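PDB 4B29: dimethylsulfoniopropionate lyase, which probably cleaves dimethylsulfoniopropionate to dimethyl sulfide and acrylate, using a metal-dependent active site within a cupin fold. Local coordinates for residues Arg133-Tyr138 with Val202-Ala207; Pro43-Phe48 with Glu153-Val158; Ser23-Leu28 with Leu55-Arg60; Thr29-Ala34 with Asp87-Ala92. All coordinates share one frame; numbering follows the deposited sequence.

Overall arrangement
From the N terminus, helix 24-41 runs first through contact 3 and then through contact 4. Contact 3 closes when the chain returns at 55-60, after helix 43-48 has already set out the first half of contact 2. Contact 4 closes at 87-92, so contacts 3 and 4 cross while sharing one helix. Contact 2 stays open until strand 153-159; it crosses both of these and also contact 1, which opens at 133-138 and closes at 202-207. Contacts 1 and 2 meet in neighbouring strands of the seven-stranded sheet, whereas contact 4 touches contact 1 through Leu-89 and Val-136. The N-terminal helices are thereby tied to the metal-binding beta core.

Contact 1. Residues Arg133-Tyr138 with Val202-Ala207; sequences RVTVGY and VLWRGA. With EDO (1,2-ethanediol), chain F; PO4 (phosphate ion), chain E.
The indole of Trp-204 meets Arg-133 with a face and Thr-135 with an edge. Arg-133 carries CG anti to the backbone N (chi1 179°) and stays extended as far as NE, which lays its chain alongside the tryptophan and brings the guanidinium over the ring. Arg-133 NH1 stands 3.3 Å from Trp-204 CE2, and Arg-133 CZ lies 4.6 Å from the centroid of the five-membered ring, a cation-pi contact in which the two planes are 66° apart rather than stacked. NH2 of the same arginine is drawn off to a salt bridge with Asp-212. At the indole edge, Trp-204 NE1 donates a nearly straight bond of 2.9 Å to Thr-135 OG1, with the oxygen in the ring plane. Thr-135 OG1 sits between backbone N and carbonyl carbon (chi1 60°), where it also bonds O2 of an ethanediol molecule at 2.8 Å.

These are neighbouring antiparallel strands of the cupin barrel. Thr-135 and Val-202 form a hydrogen-bonded pair, with Thr-135 N 2.9 Å from Val-202 O and Val-202 N 2.8 Å from Thr-135 O. On the sheet face that carries Arg-133, Thr-135, Val-202 and Trp-204, the indole also packs against His-150 and Glu-154, two zinc ligands, so Arg-133 over a face and Thr-135 at the edge hold a second-shell residue. On the other face Val-134 and Leu-203 lie side by side, CG2 to CD2 at 3.8 Å.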
# COMPACT_ATOMS: atom_id res chain seq x y z
N ARG A 133 9.25 -4.19 -5.42
CA ARG A 133 8.97 -3.21 -4.40
C ARG A 133 7.53 -3.46 -3.93
O ARG A 133 6.64 -3.69 -4.78
CB ARG A 133 9.14 -1.83 -4.99
CG ARG A 133 8.86 -0.71 -4.06
CD ARG A 133 9.14 0.61 -4.81
NE ARG A 133 9.20 1.74 -3.89
CZ ARG A 133 8.38 2.79 -3.90
NH1 ARG A 133 7.35 2.86 -4.74
NH2 ARG A 133 8.57 3.75 -3.05
N VAL A 134 7.35 -3.47 -2.61
CA VAL A 134 6.04 -3.75 -2.01
C VAL A 134 5.76 -2.58 -1.07
O VAL A 134 6.50 -2.33 -0.12
CB VAL A 134 6.08 -5.03 -1.17
CG1 VAL A 134 4.67 -5.25 -0.55
CG2 VAL A 134 6.44 -6.23 -2.00
N THR A 135 4.66 -1.85 -1.32
CA THR A 135 4.28 -0.76 -0.44
C THR A 135 2.88 -1.01 0.14
O THR A 135 2.14 -1.85 -0.35
CB THR A 135 4.28 0.63 -1.09
OG1 THR A 135 3.35 0.65 -2.20
CG2 THR A 135 5.68 0.97 -1.60
N VAL A 136 2.58 -0.28 1.20
CA VAL A 136 1.28 -0.42 1.88
C VAL A 136 0.72 0.98 2.07
O VAL A 136 1.45 1.90 2.45
CB VAL A 136 1.48 -1.10 3.30
CG1 VAL A 136 0.17 -0.93 4.17
CG2 VAL A 136 1.82 -2.57 3.13
N GLY A 137 -0.60 1.18 1.83
CA GLY A 137 -1.19 2.50 2.03
C GLY A 137 -2.46 2.33 2.88
O GLY A 137 -3.09 1.24 2.86
N TYR A 138 -2.78 3.34 3.67
CA TYR A 138 -4.07 3.39 4.41
C TYR A 138 -4.69 4.74 4.16
O TYR A 138 -4.00 5.77 4.19
CB TYR A 138 -3.83 3.23 5.91
CG TYR A 138 -5.12 3.39 6.70
CD1 TYR A 138 -5.94 2.30 6.91
CD2 TYR A 138 -5.50 4.66 7.16
CE1 TYR A 138 -7.17 2.45 7.67
CE2 TYR A 138 -6.72 4.84 7.88
CZ TYR A 138 -7.49 3.72 8.14
OH TYR A 138 -8.68 3.91 8.86
N VAL A 202 0.68 -3.20 -2.29
CA VAL A 202 0.83 -2.87 -3.72
C VAL A 202 2.21 -3.33 -4.19
O VAL A 202 3.19 -3.17 -3.46
CB VAL A 202 0.75 -1.35 -3.87
CG1 VAL A 202 1.00 -0.89 -5.32
CG2 VAL A 202 -0.65 -0.87 -3.37
N LEU A 203 2.26 -3.93 -5.36
CA LEU A 203 3.56 -4.28 -5.98
C LEU A 203 3.91 -3.27 -7.08
O LEU A 203 3.01 -2.68 -7.76
CB LEU A 203 3.48 -5.63 -6.68
CG LEU A 203 2.93 -6.85 -5.87
CD1 LEU A 203 3.05 -8.11 -6.65
CD2 LEU A 203 3.72 -6.96 -4.52
N TRP A 204 5.23 -3.12 -7.32
CA TRP A 204 5.69 -2.20 -8.37
C TRP A 204 6.75 -2.90 -9.20
O TRP A 204 7.50 -3.74 -8.66
CB TRP A 204 6.39 -0.97 -7.75
CG TRP A 204 5.63 -0.18 -6.73
CD1 TRP A 204 5.16 -0.61 -5.46
CD2 TRP A 204 5.12 1.12 -6.91
NE1 TRP A 204 4.50 0.43 -4.85
CE2 TRP A 204 4.46 1.49 -5.72
CE3 TRP A 204 5.20 2.05 -7.96
CZ2 TRP A 204 3.84 2.75 -5.55
CZ3 TRP A 204 4.59 3.33 -7.78
CH2 TRP A 204 3.95 3.66 -6.59
N ARG A 205 6.78 -2.59 -10.49
CA ARG A 205 7.83 -3.14 -11.34
C ARG A 205 8.12 -2.23 -12.53
O ARG A 205 7.37 -1.28 -12.81
CB ARG A 205 7.48 -4.54 -11.85
CG ARG A 205 6.47 -4.45 -13.03
CD ARG A 205 5.95 -5.86 -13.36
NE ARG A 205 5.05 -5.75 -14.55
CZ ARG A 205 4.51 -6.79 -15.16
NH1 ARG A 205 4.67 -8.05 -14.72
NH2 ARG A 205 3.74 -6.57 -16.26
N GLY A 206 9.23 -2.53 -13.21
CA GLY A 206 9.42 -1.92 -14.56
C GLY A 206 10.37 -0.74 -14.55
O GLY A 206 11.01 -0.42 -13.53
N ALA A 207 10.44 -0.06 -15.68
CA ALA A 207 11.20 1.20 -15.77
C ALA A 207 10.76 2.17 -14.70
O ALA A 207 9.57 2.34 -14.40
CB ALA A 207 10.99 1.84 -17.17
C1 EDO F . 0.10 1.92 -1.94
O1 EDO F . -1.32 2.07 -1.80
C2 EDO F . 0.71 3.20 -1.44
O2 EDO F . 2.07 3.09 -1.80
P PO4 E . -10.72 6.83 10.66
O1 PO4 E . -10.21 6.89 12.12
O2 PO4 E . -9.90 5.87 9.82
O3 PO4 E . -12.08 6.18 10.68
O4 PO4 E . -10.70 8.19 9.98

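Contact 2. Residues Pro43-Phe48 with Glu153-Val158; sequences PEFRAF and EELYSV. With ZN (zinc ion), chain J; PO4 (phosphate ion), chain B; EDO (1,2-ethanediol), chain F.
Glu-153 opens the strand by meeting the ring of Phe-48: its carbonyl O lies at the ring edge, near the plane, 3.9 Å from CZ. The carboxylate of Glu-153 turns to Arg-205, which also makes a cation-pi contact with Phe-48. Next in the strand, Glu-154 points away from the helix, and its extended chain carries OE1 to zinc at 2.0 Å. His-150 and His-189 are the other protein ligands, and O4 of a phosphate ion, probably from the crystallisation liquor, also binds the metal. His-183 donates a hydrogen bond to OE1, consistent with holding the carboxylate in position.

Leu-155 runs back toward the helix, antiparallel to the Phe-48 side chain. Its CB stands over the centre of the phenylalanine ring, 3.8 Å from the centroid, a CH-pi contact. Leu-155 CG is anti to the backbone N (chi1 180°), which sends the branch toward the helix, and Leu-155 CD2 lies 3.4 Å from Phe-45 CD1 and 3.6 Å from Phe-48 CB. This alternation is what a barrel strand of the cupin fold provides: one face packs on helix 43-48, while the other supplies the metal pocket.

Tyr-156 accordingly points away from the helix, and its OH donates to phosphate O3 at 2.6 Å, while its backbone O lies at the edge of the Phe-45 ring. Ser-157 faces the helix again, with CB and OG both 3.4 Å from Phe-45 CZ. Its hydroxyl is hydrogen-bonded to the carbonyl O of Leu-201 in the neighbouring strand and to the indole NE1 of Trp-38 in helix 24-41.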
# COMPACT_ATOMS: atom_id res chain seq x y z
N PRO A 43 -3.18 -15.15 -7.79
CA PRO A 43 -2.57 -15.38 -9.14
C PRO A 43 -2.12 -14.09 -9.84
O PRO A 43 -1.13 -14.14 -10.61
CB PRO A 43 -3.73 -16.00 -9.94
CG PRO A 43 -4.53 -16.76 -8.83
CD PRO A 43 -4.43 -15.94 -7.58
N GLU A 44 -2.85 -12.98 -9.66
CA GLU A 44 -2.42 -11.77 -10.35
C GLU A 44 -1.07 -11.29 -9.79
O GLU A 44 -0.26 -10.72 -10.54
CB GLU A 44 -3.43 -10.62 -10.21
CG GLU A 44 -4.83 -10.93 -10.83
CD GLU A 44 -4.82 -11.13 -12.34
OE1 GLU A 44 -3.83 -10.78 -13.07
OE2 GLU A 44 -5.83 -11.68 -12.84
N PHE A 45 -0.85 -11.48 -8.48
CA PHE A 45 0.43 -11.07 -7.89
C PHE A 45 1.53 -11.99 -8.43
O PHE A 45 2.59 -11.49 -8.79
CB PHE A 45 0.38 -11.16 -6.34
CG PHE A 45 -0.02 -9.88 -5.69
CD1 PHE A 45 -0.98 -9.03 -6.29
CD2 PHE A 45 0.56 -9.48 -4.47
CE1 PHE A 45 -1.31 -7.78 -5.69
CE2 PHE A 45 0.23 -8.26 -3.89
CZ PHE A 45 -0.72 -7.41 -4.47
N ARG A 46 1.30 -13.31 -8.48
CA ARG A 46 2.31 -14.23 -9.02
C ARG A 46 2.64 -13.92 -10.47
O ARG A 46 3.80 -14.08 -10.90
CB ARG A 46 1.82 -15.68 -8.89
CG ARG A 46 1.42 -15.99 -7.42
CD ARG A 46 1.52 -17.49 -7.14
NE ARG A 46 0.79 -18.30 -8.14
CZ ARG A 46 -0.51 -18.60 -8.07
NH1 ARG A 46 -1.31 -18.16 -7.08
NH2 ARG A 46 -1.00 -19.35 -9.03
N ALA A 47 1.62 -13.52 -11.23
CA ALA A 47 1.85 -13.15 -12.63
C ALA A 47 2.69 -11.87 -12.78
O ALA A 47 3.42 -11.72 -13.79
CB ALA A 47 0.49 -12.97 -13.37
N PHE A 48 2.56 -10.95 -11.83
CA PHE A 48 3.20 -9.66 -11.94
C PHE A 48 4.67 -9.74 -11.55
O PHE A 48 5.52 -9.11 -12.18
CB PHE A 48 2.49 -8.70 -10.99
CG PHE A 48 2.89 -7.23 -11.10
CD1 PHE A 48 2.33 -6.40 -12.08
CD2 PHE A 48 3.79 -6.70 -10.17
CE1 PHE A 48 2.66 -5.00 -12.10
CE2 PHE A 48 4.12 -5.32 -10.18
CZ PHE A 48 3.54 -4.47 -11.13
N GLU A 153 5.19 0.57 -13.38
CA GLU A 153 3.87 -0.14 -13.28
C GLU A 153 3.59 -0.49 -11.84
O GLU A 153 4.51 -0.68 -11.03
CB GLU A 153 3.95 -1.42 -14.07
CG GLU A 153 4.07 -1.14 -15.62
CD GLU A 153 4.21 -2.39 -16.39
OE1 GLU A 153 4.10 -3.49 -15.79
OE2 GLU A 153 4.39 -2.38 -17.64
N GLU A 154 2.30 -0.67 -11.51
CA GLU A 154 1.94 -0.96 -10.13
C GLU A 154 0.76 -1.91 -10.17
O GLU A 154 -0.04 -1.88 -11.10
CB GLU A 154 1.56 0.39 -9.54
CG GLU A 154 0.64 0.44 -8.49
CD GLU A 154 0.51 1.84 -7.94
OE1 GLU A 154 -0.16 2.71 -8.54
OE2 GLU A 154 0.99 2.07 -6.84
N LEU A 155 0.67 -2.78 -9.18
CA LEU A 155 -0.47 -3.73 -9.06
C LEU A 155 -0.99 -3.56 -7.63
O LEU A 155 -0.34 -3.97 -6.66
CB LEU A 155 -0.01 -5.17 -9.31
CG LEU A 155 -1.14 -6.22 -9.20
CD1 LEU A 155 -2.29 -5.94 -10.20
CD2 LEU A 155 -0.56 -7.62 -9.41
N TYR A 156 -2.17 -2.93 -7.51
CA TYR A 156 -2.80 -2.80 -6.20
C TYR A 156 -3.48 -4.10 -5.79
O TYR A 156 -3.99 -4.85 -6.62
CB TYR A 156 -3.96 -1.75 -6.30
CG TYR A 156 -3.60 -0.42 -5.75
CD1 TYR A 156 -2.83 0.48 -6.52
CD2 TYR A 156 -3.96 -0.04 -4.47
CE1 TYR A 156 -2.50 1.76 -6.01
CE2 TYR A 156 -3.63 1.19 -3.95
CZ TYR A 156 -2.86 2.07 -4.71
OH TYR A 156 -2.56 3.31 -4.20
N SER A 157 -3.50 -4.34 -4.46
CA SER A 157 -4.49 -5.29 -3.88
C SER A 157 -5.13 -4.56 -2.72
O SER A 157 -4.52 -3.69 -2.08
CB SER A 157 -3.87 -6.64 -3.41
OG SER A 157 -3.07 -6.45 -2.23
N VAL A 158 -6.39 -4.95 -2.44
CA VAL A 158 -7.05 -4.45 -1.25
C VAL A 158 -6.92 -5.47 -0.10
O VAL A 158 -7.24 -6.64 -0.28
CB VAL A 158 -8.55 -4.23 -1.56
CG1 VAL A 158 -9.25 -3.61 -0.28
CG2 VAL A 158 -8.64 -3.24 -2.73
ZN ZN J . 0.25 4.64 -8.39
P PO4 B . 0.01 5.22 -5.51
O1 PO4 B . 0.24 6.28 -4.48
O2 PO4 B . 0.59 3.91 -4.95
O3 PO4 B . -1.46 5.03 -5.84
O4 PO4 B . 0.70 5.53 -6.80
C1 EDO F . 0.10 1.92 -1.94
O1 EDO F . -1.32 2.07 -1.80
C2 EDO F . 0.71 3.20 -1.44
O2 EDO F . 2.07 3.09 -1.80

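Contact 3. Residues Ser23-Leu28 with Leu55-Arg60; sequences SGRAAL and LRWADR. With PO4 (phosphate ion), chain C; PO4 (phosphate ion), chain D.
The first turn of helix 24-41 approaches the short edge strand 56-57 and the turn after it, with the backbones nearest at Arg-25 and Asp-59, whose CA atoms are 7.8 Å apart. This is a surface contact, joining the start of the N-terminal helix to an outermost strand of the seven-stranded cupin sheet. At the N-terminal end Ser-23 OG accepts from Ala-26 N, an ST motif.

Trp-57 carries the contact. Arg-25 lies across one face of the indole: CG stands over the six-membered ring, 3.9 Å from its centroid, in a CH-pi contact. The chain then bends at its third torsion (chi3 -62°), which brings the guanidinium over the pyrrole side, Arg-25 CZ 3.4 Å from Trp-57 NE1, with the two planes 33° apart. At the indole edge, Leu-28 CB meets Trp-57 CZ3 at 3.8 Å.

Two phosphate ions, probably from the crystallisation liquor, sit at this corner. One takes a hydrogen bond from Arg-25 N to O3 at 2.9 Å, where the helix N terminus would attract an anion. The other is gripped by the arginine side chain, Arg-25 NE to O3 at 3.0 Å and Arg-25 NH2 to O2 at 2.9 Å. The salt bridge between Asp-59 OD1 and Arg-25 NH2 is long, the oxygen lying well out of the guanidinium plane; through its anti lone pair Asp-59 OD1 accepts from Trp-57 NE1 at 2.9 Å.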
# COMPACT_ATOMS: atom_id res chain seq x y z
N SER A 23 8.87 -6.11 20.10
CA SER A 23 9.96 -6.23 19.06
C SER A 23 9.43 -5.85 17.68
O SER A 23 8.50 -6.52 17.12
CB SER A 23 10.62 -7.62 19.03
OG SER A 23 11.49 -7.83 17.88
N GLY A 24 10.00 -4.75 17.16
CA GLY A 24 9.77 -4.31 15.76
C GLY A 24 10.19 -5.40 14.80
O GLY A 24 9.46 -5.75 13.86
N ARG A 25 11.36 -5.99 15.05
CA ARG A 25 11.84 -7.04 14.14
C ARG A 25 10.86 -8.22 14.04
O ARG A 25 10.58 -8.74 12.95
CB ARG A 25 13.28 -7.48 14.54
CG ARG A 25 13.90 -8.47 13.60
CD ARG A 25 15.23 -9.10 14.19
NE ARG A 25 16.27 -8.08 14.42
CZ ARG A 25 17.47 -8.11 13.81
NH1 ARG A 25 17.73 -9.04 12.88
NH2 ARG A 25 18.39 -7.19 14.12
N ALA A 26 10.31 -8.63 15.17
CA ALA A 26 9.43 -9.77 15.14
C ALA A 26 8.10 -9.43 14.41
O ALA A 26 7.59 -10.25 13.66
CB ALA A 26 9.11 -10.24 16.62
N ALA A 27 7.58 -8.25 14.68
CA ALA A 27 6.26 -7.80 14.12
C ALA A 27 6.45 -7.66 12.59
O ALA A 27 5.58 -8.08 11.83
CB ALA A 27 5.84 -6.49 14.70
N LEU A 28 7.59 -7.09 12.16
CA LEU A 28 7.80 -6.90 10.70
C LEU A 28 8.09 -8.20 10.01
O LEU A 28 7.72 -8.39 8.85
CB LEU A 28 8.91 -5.88 10.41
CG LEU A 28 8.56 -4.47 10.96
CD1 LEU A 28 9.51 -3.45 10.46
CD2 LEU A 28 7.15 -4.02 10.75
N LEU A 55 15.36 -11.21 0.17
CA LEU A 55 14.94 -10.12 1.06
C LEU A 55 15.75 -10.19 2.37
O LEU A 55 15.91 -11.30 2.93
CB LEU A 55 13.43 -10.24 1.39
CG LEU A 55 12.50 -9.89 0.23
CD1 LEU A 55 11.16 -10.62 0.52
CD2 LEU A 55 12.30 -8.46 0.32
N ARG A 56 16.28 -9.04 2.75
CA ARG A 56 17.18 -8.93 3.94
C ARG A 56 16.62 -7.87 4.89
O ARG A 56 16.41 -6.72 4.49
CB ARG A 56 18.58 -8.33 3.54
CG ARG A 56 19.48 -9.08 2.60
CD ARG A 56 19.74 -10.52 3.05
NE ARG A 56 20.19 -11.30 1.88
CZ ARG A 56 19.77 -12.52 1.57
NH1 ARG A 56 18.92 -13.18 2.36
NH2 ARG A 56 20.26 -13.11 0.48
N TRP A 57 16.51 -8.21 6.18
CA TRP A 57 16.18 -7.23 7.21
C TRP A 57 17.06 -5.99 7.14
O TRP A 57 18.29 -6.13 7.13
CB TRP A 57 16.35 -7.91 8.58
CG TRP A 57 16.21 -6.96 9.72
CD1 TRP A 57 17.23 -6.53 10.58
CD2 TRP A 57 15.01 -6.33 10.18
NE1 TRP A 57 16.72 -5.68 11.52
CE2 TRP A 57 15.35 -5.56 11.33
CE3 TRP A 57 13.64 -6.37 9.76
CZ2 TRP A 57 14.40 -4.81 12.06
CZ3 TRP A 57 12.68 -5.62 10.49
CH2 TRP A 57 13.07 -4.84 11.62
N ALA A 58 16.47 -4.80 7.04
CA ALA A 58 17.21 -3.56 6.82
C ALA A 58 17.60 -2.83 8.11
O ALA A 58 18.39 -1.87 8.06
CB ALA A 58 16.40 -2.57 5.97
N ASP A 59 16.93 -3.22 9.20
CA ASP A 59 16.95 -2.47 10.48
C ASP A 59 16.63 -0.97 10.31
O ASP A 59 17.30 -0.09 10.85
CB ASP A 59 18.29 -2.65 11.19
CG ASP A 59 18.11 -2.60 12.73
OD1 ASP A 59 17.56 -3.60 13.29
OD2 ASP A 59 18.58 -1.59 13.31
N ARG A 60 15.55 -0.70 9.57
CA ARG A 60 15.13 0.67 9.36
C ARG A 60 14.27 1.07 10.58
O ARG A 60 13.37 0.31 10.92
CB ARG A 60 14.28 0.71 8.07
CG ARG A 60 13.84 2.15 7.76
CD ARG A 60 13.03 2.25 6.46
NE ARG A 60 13.87 1.61 5.48
CZ ARG A 60 14.77 2.24 4.73
NH1 ARG A 60 14.86 3.56 4.76
NH2 ARG A 60 15.55 1.50 3.91
P PO4 C . 16.75 -4.73 16.55
O1 PO4 C . 16.46 -4.29 17.98
O2 PO4 C . 17.97 -5.57 16.43
O3 PO4 C . 15.63 -5.65 16.08
O4 PO4 C . 16.96 -3.47 15.77
P PO4 D . 12.99 -3.41 17.67
O1 PO4 D . 11.72 -3.48 18.49
O2 PO4 D . 14.13 -3.26 18.69
O3 PO4 D . 13.21 -4.63 16.76
O4 PO4 D . 13.03 -2.17 16.79

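Contact 4. Residues Thr29-Ala34 with Asp87-Ala92; sequences THLLEA and DALVAA
Leu-31 is the main bump on the first helix, reaching across to Leu-89 and Ala-92 with its two methyl branches. Leu-31 CD1 lies against Leu-89 CD2 at 3.5 Å, while Leu-31 CD2 rests on the small Ala-92, 3.7 Å from its CB. The branch point is directed there by a first torsion of 167°, with CG anti to the backbone N.

The reciprocal bump is small. Ala-88 CB enters the shallow hollow bordered by His-30, Leu-31 and Ala-34, lying 4.0 Å from Leu-31 CA and 4.1 Å from Ala-34 CB. With only a methyl group between them, the backbones come close, and the CA atoms of Leu-31 and Ala-88 are 5.1 Å apart.

The two segments form an antiparallel helix pair, their axes 8.9 Å apart at closest approach and their directions at 156°. Both come before the main run of cupin barrel strands, with only the short strand 56-57 of the sheet falling between them, and the pair lies against that barrel: Leu-31 and Leu-89 both touch Phe-118 of strand 115-122, and Leu-31 also reaches Leu-120.

The Leu-89 side chain crosses that of Leu-31 at a slant. On the outer margin of the contact, the exposed imidazole of His-30 borders the Ala-88 methyl, set obliquely to it, with His-30 CD2 3.7 Å from Ala-88 CB.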
# COMPACT_ATOMS: atom_id res chain seq x y z
N THR A 29 8.77 -9.13 10.70
CA THR A 29 9.03 -10.44 10.12
C THR A 29 7.72 -11.23 9.95
O THR A 29 7.50 -11.88 8.95
CB THR A 29 10.10 -11.21 10.94
OG1 THR A 29 11.29 -10.42 10.90
CG2 THR A 29 10.36 -12.59 10.32
N HIS A 30 6.82 -11.10 10.95
CA HIS A 30 5.54 -11.77 10.87
C HIS A 30 4.73 -11.14 9.71
O HIS A 30 4.08 -11.88 8.94
CB HIS A 30 4.81 -11.64 12.21
CG HIS A 30 3.39 -12.13 12.14
ND1 HIS A 30 3.07 -13.48 12.12
CD2 HIS A 30 2.21 -11.46 12.08
CE1 HIS A 30 1.75 -13.61 12.05
NE2 HIS A 30 1.21 -12.40 12.02
N LEU A 31 4.83 -9.82 9.58
CA LEU A 31 4.13 -9.10 8.50
C LEU A 31 4.69 -9.58 7.16
O LEU A 31 3.92 -9.81 6.21
CB LEU A 31 4.30 -7.60 8.63
CG LEU A 31 3.88 -6.75 7.41
CD1 LEU A 31 2.40 -7.04 7.00
CD2 LEU A 31 4.05 -5.28 7.64
N LEU A 32 6.02 -9.71 7.04
CA LEU A 32 6.55 -10.18 5.75
C LEU A 32 6.05 -11.55 5.38
O LEU A 32 5.77 -11.83 4.21
CB LEU A 32 8.11 -10.12 5.77
CG LEU A 32 8.75 -10.36 4.40
CD1 LEU A 32 8.49 -9.18 3.45
CD2 LEU A 32 10.31 -10.58 4.61
N GLU A 33 5.94 -12.46 6.37
CA GLU A 33 5.42 -13.79 6.12
C GLU A 33 3.97 -13.71 5.60
O GLU A 33 3.61 -14.43 4.69
CB GLU A 33 5.49 -14.64 7.40
CG GLU A 33 6.92 -14.96 7.84
CD GLU A 33 7.02 -15.44 9.31
OE1 GLU A 33 5.99 -15.54 10.00
OE2 GLU A 33 8.15 -15.70 9.78
N ALA A 34 3.18 -12.85 6.22
CA ALA A 34 1.78 -12.70 5.84
C ALA A 34 1.69 -12.12 4.43
O ALA A 34 0.86 -12.57 3.64
CB ALA A 34 1.04 -11.81 6.83
N ASP A 87 -4.43 -7.93 10.19
CA ASP A 87 -4.03 -7.89 11.63
C ASP A 87 -2.52 -7.74 11.76
O ASP A 87 -2.03 -7.03 12.68
CB ASP A 87 -4.55 -9.12 12.37
CG ASP A 87 -6.09 -9.13 12.47
OD1 ASP A 87 -6.75 -8.12 12.06
OD2 ASP A 87 -6.62 -10.15 12.98
N ALA A 88 -1.78 -8.37 10.84
CA ALA A 88 -0.31 -8.21 10.85
C ALA A 88 0.09 -6.76 10.57
O ALA A 88 1.07 -6.26 11.13
CB ALA A 88 0.34 -9.16 9.87
N LEU A 89 -0.66 -6.07 9.68
CA LEU A 89 -0.37 -4.71 9.36
C LEU A 89 -0.67 -3.81 10.54
O LEU A 89 0.08 -2.89 10.84
CB LEU A 89 -1.18 -4.26 8.12
CG LEU A 89 -0.56 -4.85 6.84
CD1 LEU A 89 -1.58 -4.77 5.64
CD2 LEU A 89 0.70 -4.02 6.47
N VAL A 90 -1.80 -4.06 11.21
CA VAL A 90 -2.15 -3.25 12.39
C VAL A 90 -1.04 -3.45 13.48
O VAL A 90 -0.60 -2.46 14.06
CB VAL A 90 -3.56 -3.60 12.91
CG1 VAL A 90 -3.80 -2.93 14.27
CG2 VAL A 90 -4.62 -3.10 11.90
N ALA A 91 -0.59 -4.68 13.67
CA ALA A 91 0.44 -4.98 14.70
C ALA A 91 1.79 -4.35 14.33
O ALA A 91 2.57 -3.96 15.22
CB ALA A 91 0.59 -6.48 14.91
N ALA A 92 2.06 -4.23 13.02
CA ALA A 92 3.29 -3.58 12.53
C ALA A 92 3.27 -2.08 12.59
O ALA A 92 4.31 -1.44 12.49
CB ALA A 92 3.57 -4.02 11.04